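Local structure of ArtJ (2PVU) at residues A50-F55 and E176-A181; F120-F125 and E235-V240; Q129-K134 and K219-E224. The protein binds the basic amino acids arginine, lysine and histidine and probably delivers them to its cognate ABC transporter, Art(MP)2. All coordinates share one frame; numbering follows the deposited sequence.

Interaction 1. Residues A50-F55 and E176-A181; sequences AAFAPF and ETTVVA. With LYS (lysine), chain E.
Phe52 and Thr178 meet obliquely across the cleft of a family 3 solute-binding protein, where the loop 50-55 of one lobe comes up against the start of helix 178-186 in the other. The Phe52 ring touches two partners in different ways. One face lies under the aliphatic chain of the bound lysine, with ligand CE 3.5 Å above the plane over the ring centre and ligand CD 3.7 Å from Phe52 CZ. Its edge is turned to Thr178, whose CB sits in the ring plane and whose OG1 comes within 3.5 Å of Phe52 CE2. CG stands anti to the backbone N (chi1 -154°), which turns the ring to the ligand. Thr178 OG1 is hydrogen-bonded to Gln153, which also hydrogen-bonds the bound lysine and so ties this edge contact to the pocket wall. With Phe52 cut back to an alanine, the lysine methylenes would probably lose their aromatic floor, and Thr178 its neighbour at the ring edge. Farther out, Ala51 points its methyl at the helix start, where CB rests 3.8 Å from Val179 CG2 and nearly as close to the methyl of Thr177. No direct hydrogen bond joins the segments; a water lies between them instead, 2.7 Å from Ala51 O, and accepts from Thr178 N at 2.8 Å. Thr177 is the N-cap of the helix: its OG1 receives Val180 N at 3.1 Å, with an N-H...O angle of 165°.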
loop_
_atom_site.group_PDB
_atom_site.type_symbol
_atom_site.label_atom_id
_atom_site.label_comp_id
_atom_site.label_asym_id
_atom_site.label_seq_id
_atom_site.Cartn_x
_atom_site.Cartn_y
_atom_site.Cartn_z
ATOM N N ALA A 50 -6.890 -5.621 3.952
ATOM C CA ALA A 50 -7.730 -5.412 2.756
ATOM C C ALA A 50 -8.706 -4.265 2.983
ATOM O O ALA A 50 -9.918 -4.492 3.028
ATOM C CB ALA A 50 -8.505 -6.660 2.374
ATOM N N ALA A 51 -8.160 -3.053 3.068
ATOM C CA ALA A 51 -8.939 -1.818 3.181
ATOM C C ALA A 51 -8.178 -0.720 2.462
ATOM O O ALA A 51 -7.934 0.385 3.036
ATOM C CB ALA A 51 -9.172 -1.462 4.693
ATOM N N PHE A 52 -7.734 -1.012 1.226
ATOM C CA PHE A 52 -6.721 -0.157 0.535
ATOM C C PHE A 52 -6.910 -0.310 -0.988
ATOM O O PHE A 52 -5.981 -0.684 -1.742
ATOM C CB PHE A 52 -5.307 -0.569 0.990
ATOM C CG PHE A 52 -4.269 0.520 0.884
ATOM C CD1 PHE A 52 -3.164 0.345 0.055
ATOM C CD2 PHE A 52 -4.403 1.723 1.618
ATOM C CE1 PHE A 52 -2.161 1.343 -0.043
ATOM C CE2 PHE A 52 -3.426 2.730 1.528
ATOM C CZ PHE A 52 -2.293 2.532 0.689
ATOM N N ALA A 53 -8.128 -0.022 -1.432
ATOM C CA ALA A 53 -8.429 -0.062 -2.871
ATOM C C ALA A 53 -7.534 0.955 -3.585
ATOM O O ALA A 53 -7.393 2.082 -3.109
ATOM C CB ALA A 53 -9.907 0.247 -3.141
ATOM N N PRO A 54 -6.987 0.603 -4.768
ATOM C CA PRO A 54 -7.274 -0.575 -5.590
ATOM C C PRO A 54 -6.358 -1.786 -5.352
ATOM O O PRO A 54 -6.455 -2.776 -6.079
ATOM C CB PRO A 54 -7.005 -0.063 -6.996
ATOM C CG PRO A 54 -5.822 0.854 -6.820
ATOM C CD PRO A 54 -6.026 1.508 -5.429
ATOM N N PHE A 55 -5.483 -1.707 -4.360
ATOM C CA PHE A 55 -4.485 -2.778 -4.141
ATOM C C PHE A 55 -5.073 -4.015 -3.477
ATOM O O PHE A 55 -4.869 -5.154 -3.940
ATOM C CB PHE A 55 -3.290 -2.199 -3.356
ATOM C CG PHE A 55 -2.580 -1.123 -4.138
ATOM C CD1 PHE A 55 -1.752 -1.477 -5.202
ATOM C CD2 PHE A 55 -2.804 0.226 -3.858
ATOM C CE1 PHE A 55 -1.128 -0.488 -6.030
ATOM C CE2 PHE A 55 -2.156 1.233 -4.618
ATOM C CZ PHE A 55 -1.340 0.866 -5.731
ATOM N N GLU A 176 -6.479 2.966 12.157
ATOM C CA GLU A 176 -5.993 1.603 11.866
ATOM C C GLU A 176 -6.167 1.216 10.401
ATOM O O GLU A 176 -5.468 0.309 9.928
ATOM C CB GLU A 176 -6.697 0.571 12.794
ATOM C CG GLU A 176 -6.264 -0.875 12.592
ATOM C CD GLU A 176 -4.769 -1.089 12.699
ATOM O OE1 GLU A 176 -4.059 -0.351 13.450
ATOM O OE2 GLU A 176 -4.315 -2.049 12.036
ATOM N N THR A 177 -7.082 1.892 9.694
ATOM C CA THR A 177 -7.200 1.744 8.216
ATOM C C THR A 177 -7.157 3.102 7.539
ATOM O O THR A 177 -7.574 4.128 8.134
ATOM C CB THR A 177 -8.482 1.038 7.801
ATOM O OG1 THR A 177 -9.623 1.803 8.213
ATOM C CG2 THR A 177 -8.575 -0.366 8.415
ATOM N N THR A 178 -6.719 3.102 6.279
ATOM C CA THR A 178 -6.862 4.308 5.445
ATOM C C THR A 178 -8.348 4.624 5.204
ATOM O O THR A 178 -8.719 5.798 5.065
ATOM C CB THR A 178 -6.102 4.093 4.132
ATOM O OG1 THR A 178 -4.757 3.879 4.497
ATOM C CG2 THR A 178 -6.209 5.325 3.144
ATOM N N VAL A 179 -9.202 3.601 5.179
ATOM C CA VAL A 179 -10.637 3.816 5.002
ATOM C C VAL A 179 -11.174 4.788 6.066
ATOM O O VAL A 179 -11.862 5.762 5.745
ATOM C CB VAL A 179 -11.443 2.480 5.079
ATOM C CG1 VAL A 179 -12.960 2.777 5.231
ATOM C CG2 VAL A 179 -11.192 1.638 3.823
ATOM N N VAL A 180 -10.856 4.515 7.326
ATOM C CA VAL A 180 -11.277 5.390 8.448
ATOM C C VAL A 180 -10.650 6.797 8.406
ATOM O O VAL A 180 -11.333 7.785 8.713
ATOM C CB VAL A 180 -11.063 4.714 9.803
ATOM C CG1 VAL A 180 -11.287 5.717 10.963
ATOM C CG2 VAL A 180 -12.007 3.516 9.937
ATOM N N ALA A 181 -9.369 6.897 8.036
ATOM C CA ALA A 181 -8.759 8.198 7.756
ATOM C C ALA A 181 -9.606 9.043 6.813
ATOM O O ALA A 181 -9.868 10.226 7.081
ATOM C CB ALA A 181 -7.269 8.015 7.199
HETATM N N LYS E . 2.742 2.500 1.194
HETATM C CA LYS E . 2.520 3.096 2.554
HETATM C C LYS E . 3.365 2.335 3.585
HETATM O O LYS E . 3.442 2.735 4.738
HETATM C CB LYS E . 1.049 2.999 2.941
HETATM C CG LYS E . 0.548 1.534 2.951
HETATM C CD LYS E . -0.735 1.382 3.795
HETATM C CE LYS E . -1.475 0.121 3.373
HETATM N NZ LYS E . -2.667 -0.176 4.334
HETATM O OXT LYS E . 3.971 1.286 3.276
HETATM O O HOH W 1 -6.078 0.657 4.966
#

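Interaction 2. Residues F120-F125 and E235-V240; sequences FSDPYF and ELKAKV
Lys237 NZ donates to the backbone carbonyl oxygen of Phe120 across a short 2.6 Å, the one hydrogen bond between the two segments. The ammonium lies in the carbonyl plane, with a C=O...N angle of 146°. The lysine reaches it with a chain extended as far as CE, its CG anti to the backbone N, and bent only at the last torsion (chi4 43°), which turns NZ in to the oxygen. CE follows closely, 3.1 Å from Phe120 O, so the end of the side chain lies against the carbonyl as well as bonding to it. The charge has a second mate in Asp241, one turn on in the same helix, which forms a salt bridge to NZ and also accepts from Asp122 N. Asp122 OD1 stands 4.5 Å from Lys237 NZ, beyond a salt bridge, yet its negative charge may still favour the ammonium at long range. This contact joins the loop between strands 118-120 and 125-134 to helix 237-249, within the two-lobed periplasmic-binding-protein fold of family 3 solute-binding proteins. Ser121 shapes the loop from within: its OG donates to Asp122 O at 2.8 Å, tilted 31° from that carbonyl plane, and is also hydrogen-bonded to Met228 N of the adjoining strand 224-231. The apolar part of the contact is slight. Val240, one helical turn after Lys237, brings CG1 to 4.2 Å from Ser121 CB, while its side chain also packs on Val74 and Met75 of helix 66-78. The CB of Phe120 points away from the helix segment, and its ring packs on Ile108, Ile110 and Ile229.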
loop_
_atom_site.group_PDB
_atom_site.type_symbol
_atom_site.label_atom_id
_atom_site.label_comp_id
_atom_site.label_asym_id
_atom_site.label_seq_id
_atom_site.Cartn_x
_atom_site.Cartn_y
_atom_site.Cartn_z
ATOM N N PHE A 120 12.402 -7.724 1.973
ATOM C CA PHE A 120 11.469 -7.372 0.887
ATOM C C PHE A 120 11.836 -8.044 -0.407
ATOM O O PHE A 120 13.041 -8.301 -0.667
ATOM C CB PHE A 120 11.480 -5.850 0.629
ATOM C CG PHE A 120 10.816 -5.028 1.738
ATOM C CD1 PHE A 120 9.453 -4.819 1.717
ATOM C CD2 PHE A 120 11.547 -4.520 2.790
ATOM C CE1 PHE A 120 8.794 -4.055 2.712
ATOM C CE2 PHE A 120 10.896 -3.753 3.804
ATOM C CZ PHE A 120 9.540 -3.543 3.772
ATOM N N SER A 121 10.813 -8.295 -1.234
ATOM C CA SER A 121 11.026 -8.663 -2.627
ATOM C C SER A 121 11.632 -7.467 -3.395
ATOM O O SER A 121 11.675 -6.323 -2.862
ATOM C CB SER A 121 9.676 -9.067 -3.274
ATOM O OG SER A 121 8.849 -7.923 -3.531
ATOM N N ASP A 122 12.090 -7.719 -4.628
ATOM C CA ASP A 122 12.347 -6.639 -5.583
ATOM C C ASP A 122 11.085 -5.777 -5.737
ATOM O O ASP A 122 9.971 -6.267 -5.539
ATOM C CB ASP A 122 12.755 -7.203 -6.947
ATOM C CG ASP A 122 14.032 -8.004 -6.875
ATOM O OD1 ASP A 122 14.987 -7.548 -6.206
ATOM O OD2 ASP A 122 14.099 -9.073 -7.514
ATOM N N PRO A 123 11.251 -4.505 -6.101
ATOM C CA PRO A 123 10.028 -3.663 -6.157
ATOM C C PRO A 123 9.060 -4.091 -7.230
ATOM O O PRO A 123 9.467 -4.588 -8.281
ATOM C CB PRO A 123 10.554 -2.267 -6.474
ATOM C CG PRO A 123 12.000 -2.358 -6.711
ATOM C CD PRO A 123 12.490 -3.755 -6.401
ATOM N N TYR A 124 7.779 -3.899 -6.983
ATOM C CA TYR A 124 6.789 -4.221 -8.008
ATOM C C TYR A 124 5.879 -3.058 -8.357
ATOM O O TYR A 124 4.947 -3.221 -9.144
ATOM C CB TYR A 124 5.948 -5.461 -7.581
ATOM C CG TYR A 124 4.956 -5.207 -6.427
ATOM C CD1 TYR A 124 3.724 -4.574 -6.646
ATOM C CD2 TYR A 124 5.275 -5.592 -5.126
ATOM C CE1 TYR A 124 2.796 -4.320 -5.572
ATOM C CE2 TYR A 124 4.381 -5.334 -4.039
ATOM C CZ TYR A 124 3.166 -4.723 -4.259
ATOM O OH TYR A 124 2.307 -4.502 -3.195
ATOM N N PHE A 125 6.082 -1.888 -7.765
ATOM C CA PHE A 125 5.188 -0.722 -8.056
ATOM C C PHE A 125 5.923 0.518 -7.594
ATOM O O PHE A 125 6.712 0.437 -6.662
ATOM C CB PHE A 125 3.889 -0.869 -7.227
ATOM C CG PHE A 125 2.695 -0.218 -7.865
ATOM C CD1 PHE A 125 1.959 -0.910 -8.827
ATOM C CD2 PHE A 125 2.315 1.076 -7.512
ATOM C CE1 PHE A 125 0.825 -0.295 -9.442
ATOM C CE2 PHE A 125 1.181 1.692 -8.109
ATOM C CZ PHE A 125 0.450 0.983 -9.086
ATOM N N GLU A 235 13.080 -18.117 3.549
ATOM C CA GLU A 235 13.423 -18.899 2.379
ATOM C C GLU A 235 12.454 -18.714 1.186
ATOM O O GLU A 235 12.661 -19.318 0.145
ATOM C CB GLU A 235 13.536 -20.381 2.744
ATOM C CG GLU A 235 14.697 -20.686 3.700
ATOM C CD GLU A 235 14.830 -22.179 3.962
ATOM O OE1 GLU A 235 15.045 -22.934 2.974
ATOM O OE2 GLU A 235 14.717 -22.605 5.148
ATOM N N LEU A 236 11.412 -17.893 1.320
ATOM C CA LEU A 236 10.505 -17.626 0.182
ATOM C C LEU A 236 10.966 -16.487 -0.734
ATOM O O LEU A 236 10.533 -16.426 -1.869
ATOM C CB LEU A 236 9.077 -17.292 0.649
ATOM C CG LEU A 236 8.342 -18.369 1.448
ATOM C CD1 LEU A 236 7.001 -17.816 1.997
ATOM C CD2 LEU A 236 8.135 -19.655 0.626
ATOM N N LYS A 237 11.830 -15.594 -0.256
ATOM C CA LYS A 237 12.139 -14.345 -0.991
ATOM C C LYS A 237 12.720 -14.644 -2.380
ATOM O O LYS A 237 12.323 -14.029 -3.368
ATOM C CB LYS A 237 13.177 -13.499 -0.208
ATOM C CG LYS A 237 13.573 -12.191 -0.930
ATOM C CD LYS A 237 14.534 -11.304 -0.097
ATOM C CE LYS A 237 15.389 -10.329 -1.028
ATOM N NZ LYS A 237 14.685 -9.579 -2.219
ATOM N N ALA A 238 13.660 -15.587 -2.443
ATOM C CA ALA A 238 14.334 -15.883 -3.709
ATOM C C ALA A 238 13.327 -16.374 -4.776
ATOM O O ALA A 238 13.374 -15.935 -5.925
ATOM C CB ALA A 238 15.526 -16.901 -3.504
ATOM N N LYS A 239 12.449 -17.295 -4.388
ATOM C CA LYS A 239 11.401 -17.839 -5.261
ATOM C C LYS A 239 10.430 -16.763 -5.720
ATOM O O LYS A 239 10.040 -16.720 -6.894
ATOM C CB LYS A 239 10.638 -18.968 -4.552
ATOM C CG LYS A 239 11.376 -20.296 -4.644
ATOM C CD LYS A 239 10.556 -21.441 -4.017
ATOM C CE LYS A 239 11.280 -22.735 -4.180
ATOM N NZ LYS A 239 10.491 -23.937 -3.679
ATOM N N VAL A 240 10.053 -15.879 -4.803
ATOM C CA VAL A 240 9.140 -14.794 -5.130
ATOM C C VAL A 240 9.854 -13.809 -6.089
ATOM O O VAL A 240 9.247 -13.381 -7.063
ATOM C CB VAL A 240 8.563 -14.102 -3.860
ATOM C CG1 VAL A 240 7.846 -12.765 -4.212
ATOM C CG2 VAL A 240 7.562 -15.038 -3.134
#

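Interaction 3. Residues Q129-K134 and K219-E224; sequences QVILVK and KNFASE
Gln129 and Phe221 bury the most surface here, followed by Glu224; they join strand 125-134, in the mixed sheet of one lobe of the periplasmic-binding-protein fold, to the loop that leads into strand 224-231. Phe221 lays one face of its ring against the root of the glutamine side chain. Gln129 CB stands 3.8 Å above the ring plane, offset toward the rim, in a CH-pi contact whose line to the centroid is 23° off the normal. The other end of the ring runs on to Ile131, two residues farther along the strand. The Ile131 and Phe221 side chains cross at about a right angle; CG1 lies at the ring edge, 3.8 Å from Phe221 CE2, with CD1 in the ring plane. Phe221 thus spans Gln129 and Ile131, while Ala142 packs on it from another loop.

Beyond CB, Gln129 turns from the aromatic to the acid. Its chain bends at chi2 (-50°), which brings the amide obliquely over to the Glu224 carboxylate, the two planes 21° apart. NE2 donates to Glu224 OE2 at 3.1 Å, reaching the oxygen on its syn side but out of the carboxylate plane, and the bond is bent. The same amide nitrogen has a stronger partner in Asp196 of the lysine pocket, so NE2 is shared between two carboxylates. Glu224 OE1 is taken by the hydroxyls of Thr109 and Thr157, both pocket residues; the buried carboxylate is therefore gripped at each oxygen, which would be expected to stabilise its negative charge. Between strand and loop sits a water that accepts from Gln129 N and donates to Ala222 O at 2.7 Å and to Glu224 OE2 at 2.5 Å.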
loop_
_atom_site.group_PDB
_atom_site.type_symbol
_atom_site.label_atom_id
_atom_site.label_comp_id
_atom_site.label_asym_id
_atom_site.label_seq_id
_atom_site.Cartn_x
_atom_site.Cartn_y
_atom_site.Cartn_z
ATOM N N GLN A 129 3.343 9.619 -1.760
ATOM C CA GLN A 129 2.283 10.175 -0.923
ATOM C C GLN A 129 1.696 11.386 -1.663
ATOM O O GLN A 129 2.399 12.079 -2.412
ATOM C CB GLN A 129 2.823 10.637 0.434
ATOM C CG GLN A 129 3.327 9.549 1.314
ATOM C CD GLN A 129 2.319 8.404 1.447
ATOM O OE1 GLN A 129 1.270 8.521 2.112
ATOM N NE2 GLN A 129 2.628 7.310 0.809
ATOM N N VAL A 130 0.421 11.648 -1.395
ATOM C CA VAL A 130 -0.236 12.845 -1.903
ATOM C C VAL A 130 -1.106 13.348 -0.777
ATOM O O VAL A 130 -1.308 12.653 0.201
ATOM C CB VAL A 130 -1.112 12.514 -3.157
ATOM C CG1 VAL A 130 -0.257 12.023 -4.368
ATOM C CG2 VAL A 130 -2.152 11.519 -2.806
ATOM N N ILE A 131 -1.696 14.520 -0.969
ATOM C CA ILE A 131 -2.653 15.067 -0.010
ATOM C C ILE A 131 -4.062 14.944 -0.566
ATOM O O ILE A 131 -4.336 15.304 -1.722
ATOM C CB ILE A 131 -2.339 16.538 0.258
ATOM C CG1 ILE A 131 -0.929 16.671 0.804
ATOM C CG2 ILE A 131 -3.353 17.204 1.257
ATOM C CD1 ILE A 131 -0.318 18.060 0.544
ATOM N N LEU A 132 -4.956 14.426 0.257
ATOM C CA LEU A 132 -6.351 14.334 -0.098
ATOM C C LEU A 132 -7.120 15.364 0.759
ATOM O O LEU A 132 -6.977 15.385 1.967
ATOM C CB LEU A 132 -6.856 12.911 0.187
ATOM C CG LEU A 132 -8.298 12.569 -0.160
ATOM C CD1 LEU A 132 -8.557 12.541 -1.662
ATOM C CD2 LEU A 132 -8.612 11.222 0.436
ATOM N N VAL A 133 -7.917 16.196 0.113
ATOM C CA VAL A 133 -8.669 17.270 0.788
ATOM C C VAL A 133 -10.064 17.393 0.172
ATOM O O VAL A 133 -10.330 16.861 -0.903
ATOM C CB VAL A 133 -7.961 18.666 0.659
ATOM C CG1 VAL A 133 -6.671 18.742 1.501
ATOM C CG2 VAL A 133 -7.703 19.065 -0.820
ATOM N N LYS A 134 -10.961 18.094 0.860
ATOM C CA LYS A 134 -12.228 18.452 0.252
ATOM C C LYS A 134 -11.993 19.539 -0.786
ATOM O O LYS A 134 -11.096 20.373 -0.633
ATOM C CB LYS A 134 -13.197 18.956 1.313
ATOM C CG LYS A 134 -13.644 17.873 2.271
ATOM C CD LYS A 134 -14.719 18.409 3.207
ATOM C CE LYS A 134 -15.237 17.259 4.083
ATOM N NZ LYS A 134 -16.338 17.647 5.034
ATOM N N LYS A 219 7.831 18.218 -4.542
ATOM C CA LYS A 219 8.945 18.845 -3.813
ATOM C C LYS A 219 9.082 18.306 -2.390
ATOM O O LYS A 219 10.186 18.238 -1.852
ATOM C CB LYS A 219 8.860 20.381 -3.820
ATOM C CG LYS A 219 10.102 21.041 -3.244
ATOM C CD LYS A 219 9.875 22.521 -2.923
ATOM C CE LYS A 219 10.561 22.929 -1.603
ATOM N NZ LYS A 219 9.870 22.354 -0.381
ATOM N N ASN A 220 7.971 17.870 -1.797
ATOM C CA ASN A 220 7.957 17.491 -0.386
ATOM C C ASN A 220 7.765 15.993 -0.144
ATOM O O ASN A 220 8.015 15.509 0.967
ATOM C CB ASN A 220 6.888 18.312 0.373
ATOM C CG ASN A 220 7.307 19.782 0.554
ATOM O OD1 ASN A 220 8.374 20.056 1.098
ATOM N ND2 ASN A 220 6.479 20.718 0.094
ATOM N N PHE A 221 7.292 15.260 -1.146
ATOM C CA PHE A 221 7.073 13.827 -0.983
ATOM C C PHE A 221 7.999 13.042 -1.915
ATOM O O PHE A 221 8.074 13.341 -3.115
ATOM C CB PHE A 221 5.611 13.465 -1.279
ATOM C CG PHE A 221 4.620 14.110 -0.337
ATOM C CD1 PHE A 221 4.725 13.921 1.045
ATOM C CD2 PHE A 221 3.578 14.886 -0.830
ATOM C CE1 PHE A 221 3.778 14.502 1.932
ATOM C CE2 PHE A 221 2.636 15.449 0.022
ATOM C CZ PHE A 221 2.725 15.246 1.409
ATOM N N ALA A 222 8.647 12.027 -1.341
ATOM C CA ALA A 222 9.635 11.170 -2.003
ATOM C C ALA A 222 8.982 10.088 -2.884
ATOM O O ALA A 222 7.860 9.722 -2.669
ATOM C CB ALA A 222 10.476 10.485 -0.937
ATOM N N SER A 223 9.734 9.587 -3.859
ATOM C CA SER A 223 9.377 8.381 -4.606
ATOM C C SER A 223 9.397 7.203 -3.663
ATOM O O SER A 223 10.262 7.119 -2.780
ATOM C CB SER A 223 10.392 8.176 -5.732
ATOM O OG SER A 223 10.238 9.283 -6.597
ATOM N N GLU A 224 8.438 6.302 -3.837
ATOM C CA GLU A 224 8.332 5.109 -2.972
ATOM C C GLU A 224 8.166 3.901 -3.859
ATOM O O GLU A 224 7.510 4.008 -4.909
ATOM C CB GLU A 224 7.076 5.221 -2.060
ATOM C CG GLU A 224 7.260 6.292 -0.976
ATOM C CD GLU A 224 6.099 6.385 0.017
ATOM O OE1 GLU A 224 5.534 5.362 0.475
ATOM O OE2 GLU A 224 5.733 7.534 0.329
HETATM O O HOH W 2 6.145 9.814 -0.614
#

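Overall arrangement
The three contacts lie at different distances from the bound lysine. Interaction 1 touches it directly through Phe52. Interaction 3 stands one shell back, with the Glu224 side chain about 4 Å from the ligand, and Phe120 of interaction 2 has its side chain about 7 Å away. Interactions 1 and 2 have centres 23 Å apart but meet where Phe55 CZ packs 3.6 Å from Phe125 CE2, their rings edge-to-face. Interactions 1 and 3 do not touch, their nearest atoms being about 7 Å apart, yet Gln153 and Asp196, both hydrogen-bonded to the bound lysine, connect Thr178 and Gln129 to the same pocket. Interaction 3 is nested in sequence inside the loop closed by interaction 2.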